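PDB 2GEF: protease VP4 from Blotched snakehead virus, which is a serine protease with a serine/lysine catalytic dyad that probably cleaves the viral structural polyprotein from which it derives. Local coordinates for residues L18-R23 / V124-M129; I24-D29 / D117-V122; Y48-G53 / T102-L107; A110-R115 / H178-P183. One frame throughout, in Å; residues are numbered along the deposited sequence.

Interaction 1 of 4, residues L18-R23 / V124-M129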
# COMPACT_ATOMS: atom_id res chain seq x y z
N LEU A 18 4.48 -10.26 12.86
CA LEU A 18 5.71 -11.00 12.76
C LEU A 18 5.69 -11.36 11.26
O LEU A 18 4.67 -11.91 10.75
CB LEU A 18 5.68 -12.23 13.71
CG LEU A 18 6.26 -13.67 13.64
CD1 LEU A 18 7.65 -13.78 14.29
CD2 LEU A 18 5.24 -14.45 14.48
N GLY A 19 6.75 -10.92 10.57
CA GLY A 19 7.04 -11.30 9.17
C GLY A 19 8.01 -12.50 9.12
O GLY A 19 8.94 -12.62 9.91
N ARG A 20 7.79 -13.40 8.16
CA ARG A 20 8.57 -14.60 8.10
C ARG A 20 9.10 -14.85 6.65
O ARG A 20 8.70 -14.16 5.69
CB ARG A 20 7.71 -15.70 8.69
CG ARG A 20 7.16 -16.73 7.77
CD ARG A 20 6.11 -17.60 8.42
NE ARG A 20 5.27 -18.27 7.41
CZ ARG A 20 5.38 -19.56 7.04
NH1 ARG A 20 6.27 -20.37 7.59
NH2 ARG A 20 4.57 -20.06 6.09
N ASN A 21 9.98 -15.83 6.49
CA ASN A 21 10.61 -16.10 5.23
C ASN A 21 11.22 -14.82 4.50
O ASN A 21 11.06 -14.59 3.30
CB ASN A 21 9.66 -16.91 4.35
CG ASN A 21 10.34 -17.40 3.07
OD1 ASN A 21 11.55 -17.49 3.02
ND2 ASN A 21 9.56 -17.68 2.03
N SER A 22 12.02 -14.06 5.25
CA SER A 22 12.64 -12.87 4.72
C SER A 22 13.63 -12.89 3.53
O SER A 22 14.78 -13.36 3.71
CB SER A 22 13.42 -12.22 5.88
OG SER A 22 13.90 -10.94 5.53
N ARG A 23 13.27 -12.27 2.37
CA ARG A 23 14.27 -12.03 1.32
C ARG A 23 14.43 -10.57 0.88
O ARG A 23 13.46 -9.91 0.52
CB ARG A 23 14.00 -12.87 0.12
CG ARG A 23 12.66 -13.51 0.13
CD ARG A 23 12.60 -14.44 -1.09
NE ARG A 23 13.27 -13.83 -2.25
CZ ARG A 23 13.68 -14.53 -3.29
NH1 ARG A 23 13.44 -15.87 -3.32
NH2 ARG A 23 14.33 -13.93 -4.30
N VAL A 124 11.09 -8.28 1.54
CA VAL A 124 9.79 -8.89 1.29
C VAL A 124 9.66 -10.04 2.31
O VAL A 124 10.55 -10.76 2.55
CB VAL A 124 9.70 -9.48 -0.17
CG1 VAL A 124 8.39 -10.26 -0.53
CG2 VAL A 124 10.04 -8.42 -1.25
N VAL A 125 8.51 -10.18 2.91
CA VAL A 125 8.28 -11.18 3.94
C VAL A 125 6.99 -11.99 3.56
O VAL A 125 6.16 -11.54 2.74
CB VAL A 125 8.14 -10.50 5.42
CG1 VAL A 125 9.54 -10.00 6.06
CG2 VAL A 125 6.99 -9.41 5.55
N TRP A 126 6.81 -13.12 4.22
CA TRP A 126 5.53 -13.78 4.37
C TRP A 126 4.96 -13.42 5.73
O TRP A 126 5.60 -13.58 6.78
CB TRP A 126 5.69 -15.31 4.29
CG TRP A 126 6.21 -15.82 2.98
CD1 TRP A 126 6.75 -15.05 1.95
CD2 TRP A 126 6.30 -17.17 2.55
NE1 TRP A 126 7.12 -15.87 0.88
CE2 TRP A 126 6.82 -17.17 1.21
CE3 TRP A 126 5.93 -18.40 3.12
CZ2 TRP A 126 7.01 -18.35 0.48
CZ3 TRP A 126 6.11 -19.56 2.38
CH2 TRP A 126 6.66 -19.52 1.08
N ASN A 127 3.73 -12.92 5.70
CA ASN A 127 2.91 -12.62 6.89
C ASN A 127 1.80 -13.64 6.55
O ASN A 127 1.66 -13.99 5.37
CB ASN A 127 2.42 -11.10 6.89
CG ASN A 127 1.33 -10.80 5.84
OD1 ASN A 127 0.66 -11.71 5.27
ND2 ASN A 127 1.08 -9.54 5.65
N ASP A 128 1.07 -14.20 7.51
CA ASP A 128 0.15 -15.29 7.11
C ASP A 128 -1.27 -14.72 7.05
O ASP A 128 -2.27 -15.31 7.44
CB ASP A 128 0.27 -16.51 8.02
CG ASP A 128 1.71 -16.89 8.31
OD1 ASP A 128 2.25 -17.78 7.61
OD2 ASP A 128 2.32 -16.27 9.23
N MSE A 129 -1.35 -13.54 6.46
CA MSE A 129 -2.56 -12.77 6.51
C MSE A 129 -3.32 -13.23 5.26
O MSE A 129 -2.71 -13.87 4.38
CB MSE A 129 -2.19 -11.28 6.54
CG MSE A 129 -1.33 -10.91 7.77
SE MSE A 129 -2.29 -11.12 9.50
CE MSE A 129 -3.75 -9.97 8.87
O HOH W 1 9.61 -13.33 1.52

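Interaction 2 of 4, residues I24-D29 / D117-V122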
# COMPACT_ATOMS: atom_id res chain seq x y z
N ILE A 24 15.65 -10.06 0.98
CA ILE A 24 15.99 -8.82 0.38
C ILE A 24 15.80 -8.96 -1.18
O ILE A 24 16.36 -9.82 -1.80
CB ILE A 24 17.42 -8.31 0.83
CG1 ILE A 24 17.66 -8.46 2.36
CG2 ILE A 24 17.59 -6.81 0.59
CD1 ILE A 24 16.41 -8.64 3.20
N VAL A 25 14.94 -8.13 -1.79
CA VAL A 25 14.91 -8.07 -3.24
C VAL A 25 15.02 -6.62 -3.66
O VAL A 25 14.58 -5.65 -2.97
CB VAL A 25 13.74 -8.88 -3.98
CG1 VAL A 25 12.62 -9.33 -3.11
CG2 VAL A 25 13.27 -8.25 -5.42
N HIS A 26 15.62 -6.52 -4.83
CA HIS A 26 15.95 -5.24 -5.36
C HIS A 26 14.85 -4.94 -6.37
O HIS A 26 14.59 -5.73 -7.31
CB HIS A 26 17.32 -5.25 -6.01
CG HIS A 26 17.60 -3.98 -6.69
ND1 HIS A 26 17.60 -2.78 -6.00
CD2 HIS A 26 17.77 -3.68 -8.00
CE1 HIS A 26 17.81 -1.79 -6.86
NE2 HIS A 26 17.92 -2.31 -8.08
N PHE A 27 14.17 -3.80 -6.13
CA PHE A 27 13.12 -3.31 -6.98
C PHE A 27 13.58 -1.95 -7.49
O PHE A 27 13.99 -1.02 -6.72
CB PHE A 27 11.83 -3.10 -6.14
CG PHE A 27 11.10 -4.37 -5.85
CD1 PHE A 27 10.98 -4.84 -4.54
CD2 PHE A 27 10.55 -5.15 -6.86
CE1 PHE A 27 10.32 -6.07 -4.26
CE2 PHE A 27 9.91 -6.37 -6.55
CZ PHE A 27 9.77 -6.77 -5.26
N THR A 28 13.44 -1.81 -8.79
CA THR A 28 13.67 -0.56 -9.43
C THR A 28 12.38 0.30 -9.46
O THR A 28 12.41 1.47 -9.87
CB THR A 28 14.17 -0.80 -10.87
OG1 THR A 28 13.23 -1.63 -11.55
CG2 THR A 28 15.55 -1.42 -10.86
N ASP A 29 11.27 -0.24 -9.00
CA ASP A 29 9.96 0.40 -9.04
C ASP A 29 8.93 -0.31 -8.17
O ASP A 29 9.08 -1.45 -7.97
CB ASP A 29 9.41 0.54 -10.55
CG ASP A 29 9.60 -0.73 -11.42
OD1 ASP A 29 10.61 -0.84 -12.10
OD2 ASP A 29 8.76 -1.66 -11.50
N ASP A 117 20.10 5.71 -6.74
CA ASP A 117 19.29 5.86 -7.95
C ASP A 117 17.77 5.70 -7.92
O ASP A 117 17.13 5.58 -8.98
CB ASP A 117 19.82 4.95 -9.03
CG ASP A 117 19.50 3.51 -8.80
OD1 ASP A 117 19.26 3.08 -7.64
OD2 ASP A 117 19.49 2.76 -9.84
N GLY A 118 17.13 5.69 -6.74
CA GLY A 118 15.67 5.74 -6.78
C GLY A 118 15.08 4.37 -6.64
O GLY A 118 13.88 4.24 -6.35
N SER A 119 15.95 3.34 -6.84
CA SER A 119 15.64 1.95 -6.59
C SER A 119 15.79 1.64 -5.12
O SER A 119 16.38 2.42 -4.40
CB SER A 119 16.59 1.04 -7.38
OG SER A 119 17.84 1.12 -6.85
N ALA A 120 15.37 0.45 -4.69
CA ALA A 120 15.44 0.02 -3.26
C ALA A 120 15.51 -1.48 -3.08
O ALA A 120 14.95 -2.26 -3.86
CB ALA A 120 14.18 0.53 -2.52
N ASP A 121 16.22 -1.88 -2.02
CA ASP A 121 16.28 -3.24 -1.64
C ASP A 121 15.17 -3.32 -0.60
O ASP A 121 15.11 -2.53 0.30
CB ASP A 121 17.67 -3.51 -1.02
CG ASP A 121 18.71 -3.58 -2.03
OD1 ASP A 121 18.67 -4.44 -2.95
OD2 ASP A 121 19.60 -2.73 -1.98
N VAL A 122 14.27 -4.28 -0.74
CA VAL A 122 13.02 -4.24 -0.02
C VAL A 122 13.03 -5.60 0.60
O VAL A 122 13.23 -6.64 -0.10
CB VAL A 122 11.73 -3.97 -0.94
CG1 VAL A 122 10.35 -4.41 -0.34
CG2 VAL A 122 11.68 -2.51 -1.52

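Interaction 3 of 4, residues Y48-G53 / T102-L107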
# COMPACT_ATOMS: atom_id res chain seq x y z
N TYR A 48 2.81 -2.95 2.56
CA TYR A 48 2.92 -3.82 1.39
C TYR A 48 3.42 -2.93 0.27
O TYR A 48 3.22 -1.70 0.32
CB TYR A 48 1.56 -4.41 0.95
CG TYR A 48 0.99 -5.60 1.74
CD1 TYR A 48 0.93 -5.61 3.14
CD2 TYR A 48 0.49 -6.67 1.09
CE1 TYR A 48 0.40 -6.70 3.84
CE2 TYR A 48 -0.01 -7.76 1.77
CZ TYR A 48 -0.06 -7.80 3.12
OH TYR A 48 -0.65 -9.01 3.70
N ILE A 49 3.99 -3.54 -0.72
CA ILE A 49 4.53 -2.85 -1.87
C ILE A 49 3.79 -3.37 -3.02
O ILE A 49 3.63 -4.53 -3.04
CB ILE A 49 6.03 -3.01 -2.13
CG1 ILE A 49 6.43 -1.88 -3.11
CG2 ILE A 49 6.46 -4.50 -2.57
CD1 ILE A 49 7.82 -1.79 -3.37
N ALA A 50 3.16 -2.49 -3.81
CA ALA A 50 2.57 -2.90 -5.10
C ALA A 50 3.70 -2.75 -6.16
O ALA A 50 4.36 -1.63 -6.24
CB ALA A 50 1.51 -1.98 -5.48
N VAL A 51 3.89 -3.80 -6.96
CA VAL A 51 4.92 -3.74 -8.12
C VAL A 51 4.21 -4.18 -9.35
O VAL A 51 3.42 -5.13 -9.33
CB VAL A 51 6.20 -4.62 -7.82
CG1 VAL A 51 7.42 -4.19 -8.83
CG2 VAL A 51 6.67 -4.24 -6.45
N ARG A 52 4.44 -3.47 -10.42
CA ARG A 52 3.93 -3.96 -11.75
C ARG A 52 4.58 -5.24 -12.29
O ARG A 52 5.77 -5.50 -12.13
CB ARG A 52 3.81 -2.81 -12.78
CG ARG A 52 5.14 -1.98 -13.07
CD ARG A 52 5.09 -1.19 -14.40
NE ARG A 52 6.38 -0.52 -14.72
CZ ARG A 52 6.77 0.63 -14.21
NH1 ARG A 52 7.91 1.11 -14.63
NH2 ARG A 52 6.11 1.29 -13.22
N GLY A 53 3.73 -6.05 -12.87
CA GLY A 53 4.03 -7.37 -13.55
C GLY A 53 3.67 -8.42 -12.51
O GLY A 53 3.15 -8.11 -11.44
N THR A 102 -1.61 -2.65 -16.67
CA THR A 102 -0.67 -3.71 -16.35
C THR A 102 -1.24 -4.54 -15.18
O THR A 102 -2.01 -4.06 -14.33
CB THR A 102 0.74 -3.09 -16.01
OG1 THR A 102 1.62 -4.15 -15.61
CG2 THR A 102 0.63 -1.99 -14.78
N ASP A 103 -0.83 -5.79 -15.12
CA ASP A 103 -1.02 -6.55 -13.87
C ASP A 103 -0.12 -6.04 -12.77
O ASP A 103 0.94 -5.50 -13.02
CB ASP A 103 -0.74 -8.07 -14.10
CG ASP A 103 -1.72 -8.70 -15.13
OD1 ASP A 103 -2.74 -8.14 -15.44
OD2 ASP A 103 -1.46 -9.79 -15.66
N LEU A 104 -0.45 -6.29 -11.54
CA LEU A 104 0.47 -5.85 -10.49
C LEU A 104 0.38 -6.97 -9.51
O LEU A 104 -0.56 -7.77 -9.60
CB LEU A 104 0.05 -4.53 -9.81
CG LEU A 104 0.13 -3.14 -10.55
CD1 LEU A 104 -1.28 -2.64 -10.95
CD2 LEU A 104 0.81 -2.05 -9.60
N THR A 105 1.38 -7.06 -8.63
CA THR A 105 1.37 -7.96 -7.54
C THR A 105 1.65 -7.15 -6.32
O THR A 105 2.48 -6.22 -6.39
CB THR A 105 2.59 -8.91 -7.77
OG1 THR A 105 2.40 -9.56 -9.01
CG2 THR A 105 2.55 -10.01 -6.80
N ILE A 106 1.00 -7.43 -5.19
CA ILE A 106 1.34 -6.71 -3.93
C ILE A 106 1.94 -7.74 -2.94
O ILE A 106 1.66 -8.95 -3.00
CB ILE A 106 0.07 -6.00 -3.35
CG1 ILE A 106 -0.99 -7.05 -3.09
CG2 ILE A 106 -0.46 -5.02 -4.36
CD1 ILE A 106 -2.21 -6.73 -2.22
N LEU A 107 2.85 -7.29 -2.12
CA LEU A 107 3.67 -8.15 -1.26
C LEU A 107 3.85 -7.51 0.11
O LEU A 107 4.15 -6.27 0.20
CB LEU A 107 5.10 -8.40 -1.85
CG LEU A 107 5.10 -8.99 -3.30
CD1 LEU A 107 6.45 -8.72 -4.01
CD2 LEU A 107 4.80 -10.41 -3.26

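Interaction 4 of 4, residues A110-R115 / H178-P183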
# COMPACT_ATOMS: atom_id res chain seq x y z
N ALA A 110 8.74 -5.91 5.42
CA ALA A 110 9.18 -5.44 6.72
C ALA A 110 10.02 -4.19 6.73
O ALA A 110 10.12 -3.60 7.72
CB ALA A 110 9.97 -6.50 7.33
N ASP A 111 10.64 -3.79 5.62
CA ASP A 111 11.53 -2.67 5.57
C ASP A 111 12.03 -2.41 4.16
O ASP A 111 11.88 -3.24 3.30
CB ASP A 111 12.80 -2.92 6.40
CG ASP A 111 13.40 -1.60 6.98
OD1 ASP A 111 12.88 -0.45 6.70
OD2 ASP A 111 14.38 -1.71 7.72
N VAL A 112 12.73 -1.28 3.99
CA VAL A 112 13.08 -0.72 2.67
C VAL A 112 14.31 0.16 2.78
O VAL A 112 14.38 1.14 3.58
CB VAL A 112 11.93 0.14 1.96
CG1 VAL A 112 12.36 0.47 0.47
CG2 VAL A 112 10.62 -0.67 1.92
N PHE A 113 15.28 -0.20 1.95
CA PHE A 113 16.57 0.44 1.95
C PHE A 113 16.67 0.96 0.56
O PHE A 113 16.76 0.14 -0.32
CB PHE A 113 17.72 -0.58 2.27
CG PHE A 113 17.42 -1.41 3.53
CD1 PHE A 113 17.54 -0.83 4.81
CD2 PHE A 113 16.88 -2.73 3.40
CE1 PHE A 113 17.17 -1.53 5.95
CE2 PHE A 113 16.56 -3.46 4.48
CZ PHE A 113 16.70 -2.86 5.81
N TRP A 114 16.62 2.28 0.38
CA TRP A 114 16.90 2.98 -0.89
C TRP A 114 18.39 3.00 -1.23
O TRP A 114 19.30 3.04 -0.33
CB TRP A 114 16.36 4.44 -0.97
CG TRP A 114 14.85 4.45 -1.22
CD1 TRP A 114 14.18 4.60 -2.40
CD2 TRP A 114 13.85 4.26 -0.22
NE1 TRP A 114 12.83 4.48 -2.21
CE2 TRP A 114 12.60 4.33 -0.86
CE3 TRP A 114 13.90 4.12 1.19
CZ2 TRP A 114 11.39 4.17 -0.16
CZ3 TRP A 114 12.69 3.97 1.90
CH2 TRP A 114 11.43 4.01 1.18
N ARG A 115 18.62 2.87 -2.54
CA ARG A 115 19.87 3.19 -3.17
C ARG A 115 19.80 4.67 -3.66
O ARG A 115 18.71 5.22 -3.94
CB ARG A 115 20.00 2.26 -4.34
CG ARG A 115 19.84 0.76 -4.03
CD ARG A 115 20.60 -0.01 -5.12
NE ARG A 115 20.81 -1.35 -4.68
CZ ARG A 115 21.17 -2.39 -5.40
NH1 ARG A 115 21.49 -2.31 -6.69
NH2 ARG A 115 21.21 -3.55 -4.76
N HIS A 178 5.38 5.04 9.69
CA HIS A 178 6.34 5.78 10.59
C HIS A 178 7.36 4.74 11.17
O HIS A 178 8.54 5.04 11.34
CB HIS A 178 5.54 6.50 11.69
CG HIS A 178 4.64 7.59 11.17
ND1 HIS A 178 3.93 8.42 12.03
CD2 HIS A 178 4.37 8.03 9.88
CE1 HIS A 178 3.23 9.30 11.31
NE2 HIS A 178 3.50 9.11 10.00
N LYS A 179 6.90 3.49 11.32
CA LYS A 179 7.71 2.46 11.81
C LYS A 179 8.98 2.32 11.00
O LYS A 179 10.07 1.94 11.51
CB LYS A 179 6.92 1.15 11.91
CG LYS A 179 7.81 0.01 12.58
CD LYS A 179 7.14 -1.42 12.47
CE LYS A 179 7.95 -2.61 13.18
NZ LYS A 179 7.39 -4.12 13.11
N ILE A 180 8.88 2.57 9.72
CA ILE A 180 10.12 2.61 9.03
C ILE A 180 10.57 3.97 8.59
O ILE A 180 11.30 4.03 7.70
CB ILE A 180 10.17 1.56 7.92
CG1 ILE A 180 9.14 1.84 6.81
CG2 ILE A 180 10.03 0.13 8.50
CD1 ILE A 180 9.53 1.03 5.61
N GLY A 181 10.14 5.08 9.26
CA GLY A 181 10.65 6.46 8.86
C GLY A 181 10.02 7.15 7.62
O GLY A 181 10.52 8.13 7.17
N LEU A 182 8.86 6.70 7.19
CA LEU A 182 8.14 7.18 6.01
C LEU A 182 6.89 7.91 6.39
O LEU A 182 6.23 7.45 7.36
CB LEU A 182 7.68 6.01 5.14
CG LEU A 182 8.75 5.11 4.56
CD1 LEU A 182 8.22 4.13 3.43
CD2 LEU A 182 9.93 5.99 3.93
N PRO A 183 6.56 9.03 5.66
CA PRO A 183 5.25 9.55 5.74
C PRO A 183 4.13 8.74 5.15
O PRO A 183 4.29 8.02 4.14
CB PRO A 183 5.38 10.96 5.06
CG PRO A 183 6.40 10.69 3.96
CD PRO A 183 7.41 9.88 4.78

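Interaction 1 of 4, residues L18-R23 / V124-M129
A beta bulge interrupts the antiparallel pairing of Arg20-Arg23 with Val124-Trp126, at one end of the three-stranded sheet 22-27, 120-126 and 111-114. Arg20 and Trp126 form a hydrogen-bonded pair, Arg20 N reaching Trp126 O at 2.6 Å. Arg23 and Val124 form the next one, with Arg23 N 3.1 Å from Val124 O. Arg23 comes three positions after Arg20, while Val124 is only two before Trp126; Asn21, where the chain turns a corner, and Ser22 take up the extra length, and a water bridges Asn21 O and, weakly, Val124 O. The Asn21 side chain, with CG anti to the backbone N (chi1 -172°), stands over one face of the Trp126 indole. Asn21 CB makes a CH-pi contact 3.9 Å from the centroid of the Trp126 five-membered ring, and the amide is nearly upright on the ring, the planes 82° apart. Arg20 passes the same indole at the edge, Arg20 NH2 lying near the ring plane 3.7 Å from Trp126 CE3. Its extended chain then brings the guanidinium to Asp128 in a salt bridge, bent and weak as a hydrogen bond, from Arg20 NE to Asp128 OD1 at 3.1 Å.

Interaction 2 of 4, residues I24-D29 / D117-V122
Phe27 and Val122 meet at about a right angle on one face of an antiparallel strand pair, 24-27 with 120-122, two neighbouring strands of a three-stranded sheet. Val122 CB sits at the edge of the Phe27 ring, in its plane and 3.8 Å from Phe27 CD1, while Val25 CG2 lies over one ring face, offset toward the rim. The phenyl ring is thus touched at its edge from across the pair and over its face from its own strand. On the other face of the sheet His26 and Asp121 form a non-hydrogen-bonded pair and cross obliquely, imidazole and carboxylate planes 49° apart. Asp121 OD1 approaches His26 CB at 3.4 Å, and the carboxylate also takes a salt bridge from Arg115. With CG anti to the backbone N (chi1 174°), the imidazole reaches diagonally across the pair to Ser119, whose OG lies in the ring plane beside CE1. Ser119 OG donates to Asp117 OD1 at 2.5 Å within its own loop, which fixes the rotation of the hydroxyl. Ile24 CG2 packs crosswise on Asp121 CB. The backbones are joined on both sides of the His26-Asp121 pair, by Val25 with Val122 and by Phe27 with Ala120. In the second of these pairs Phe27 N points almost straight at Ala120 O, 2.9 Å away, with an N-H...O angle of 178°.

Interaction 3 of 4, residues Y48-G53 / T102-L107
Thr105 holds OG1 anti to its carbonyl carbon (chi1 -59°), a setting that turns the hydroxyl back down its strand, to Gly53 O of the partner segment. Thr105 OG1 donates to Gly53 O at 2.9 Å, in the carbonyl plane and on a lone pair. Ile106, with CG2 anti to its own carbonyl carbon and CG1 between the backbone N and that carbon (chi1 59°), lays CG2 against Ala50 CB at 3.8 Å. These groups belong to an antiparallel strand pair, 48-52 with 104-107, whose directions are 162° apart. Two hydrogen-bonded pairs, Ile49 with Leu107 and Val51 with Thr105, alternate with the non-hydrogen-bonded pairs Ala50-Ile106 and Arg52-Leu104; Val51 N is 2.9 Å from Thr105 O. Where the strand ends, Gly53 N meets Asp103 O from above the carbonyl plane at 2.8 Å, and the same oxygen accepts from Thr102 OG1, so two donors grip it. On the face of Ala50, Leu104 CD2 packs on Ala50 CB at 4.2 Å beside Ile106, and Tyr48 CD2 touches Ile106 CD1 there too. Ile49 CG2 meets Leu107 CB on the other face. The pair lies in the middle of the larger mixed sheet: strand 31-38 continues it beyond 48-52, and strand 75-77 beyond 104-107. Helix 138-146, which follows the nucleophile Ser136, packs on Ala50 and Leu104 through Leu141 and Ala144, and Arg52 NH2 bonds to the carbonyl oxygens of Ala144 and Leu147 near the end of that helix.

Interaction 4 of 4, residues A110-R115 / H178-P183
Asp111 and Ile180 are the residues whose CA atoms come nearest, 6.5 Å apart, and no hydrogen bond crosses between the segments. Residues 111-114 form an extended strand just after the chain turns a corner at Ala110. Opposite them, His178-Gly181 make a type I turn in which Gly181 N lies 2.6 Å from His178 O. The turn presents Ile180 to the strand. Ile180 CG2, anti to the carbonyl carbon, comes to 3.4 Å from Asp111 OD1, and the two side chains slide past each other in opposite directions. OD1 touches the methyl without bonding to it; it accepts a weak bond from Val112 N, which ties it back to its own strand. Ile180 CD1 extends further, to 4.2 Å from Val112 CG2. The turn is part of a Schellman motif that ends helix 170-178, with Gly181, at positive phi, as the C-prime residue. The residues just after this helix, which carries the catalytic Lys173, thus pack on strand 111-114, an outermost strand of the three-stranded sheet within this chain. Beyond the glycine, Leu182 turns back toward the strand and meets Trp114 from the opposite direction. Leu182 CD1 lies at the indole edge, in its plane and 3.9 Å from Trp114 CH2, while Leu182 CD2 is nearer to Trp114 CH2, at 3.7 Å. Val112 CG1 lies over one face of the same indole, and Trp114 NE1 bonds to Val150 O.

In the fold
Interactions 1 and 2 are consecutive lengths of one strand pair, 22-27 with 120-126, and meet where Val124 packs on Val25 and Phe27. Interaction 4 lies on the far side of strand 120-126, using neighbouring strand 111-114; Asp121 of interaction 2 bonds to Phe113 and Arg115 there. Interaction 3, in another sheet, is the buried contact, regular and mostly apolar, about 10 Å between side chains from either catalytic residue. The others are partly buried: interaction 1 adds a bulge, water and a salt bridge, interaction 2 mixes regular backbone bonds, an aromatic-apolar face and a polar His26-Asp121 face, and interaction 4 has no hydrogen bond across it and rests mainly on side chains. Phe27 and Asp29 against Val51, and Asn127 against Tyr48, join the two sheets.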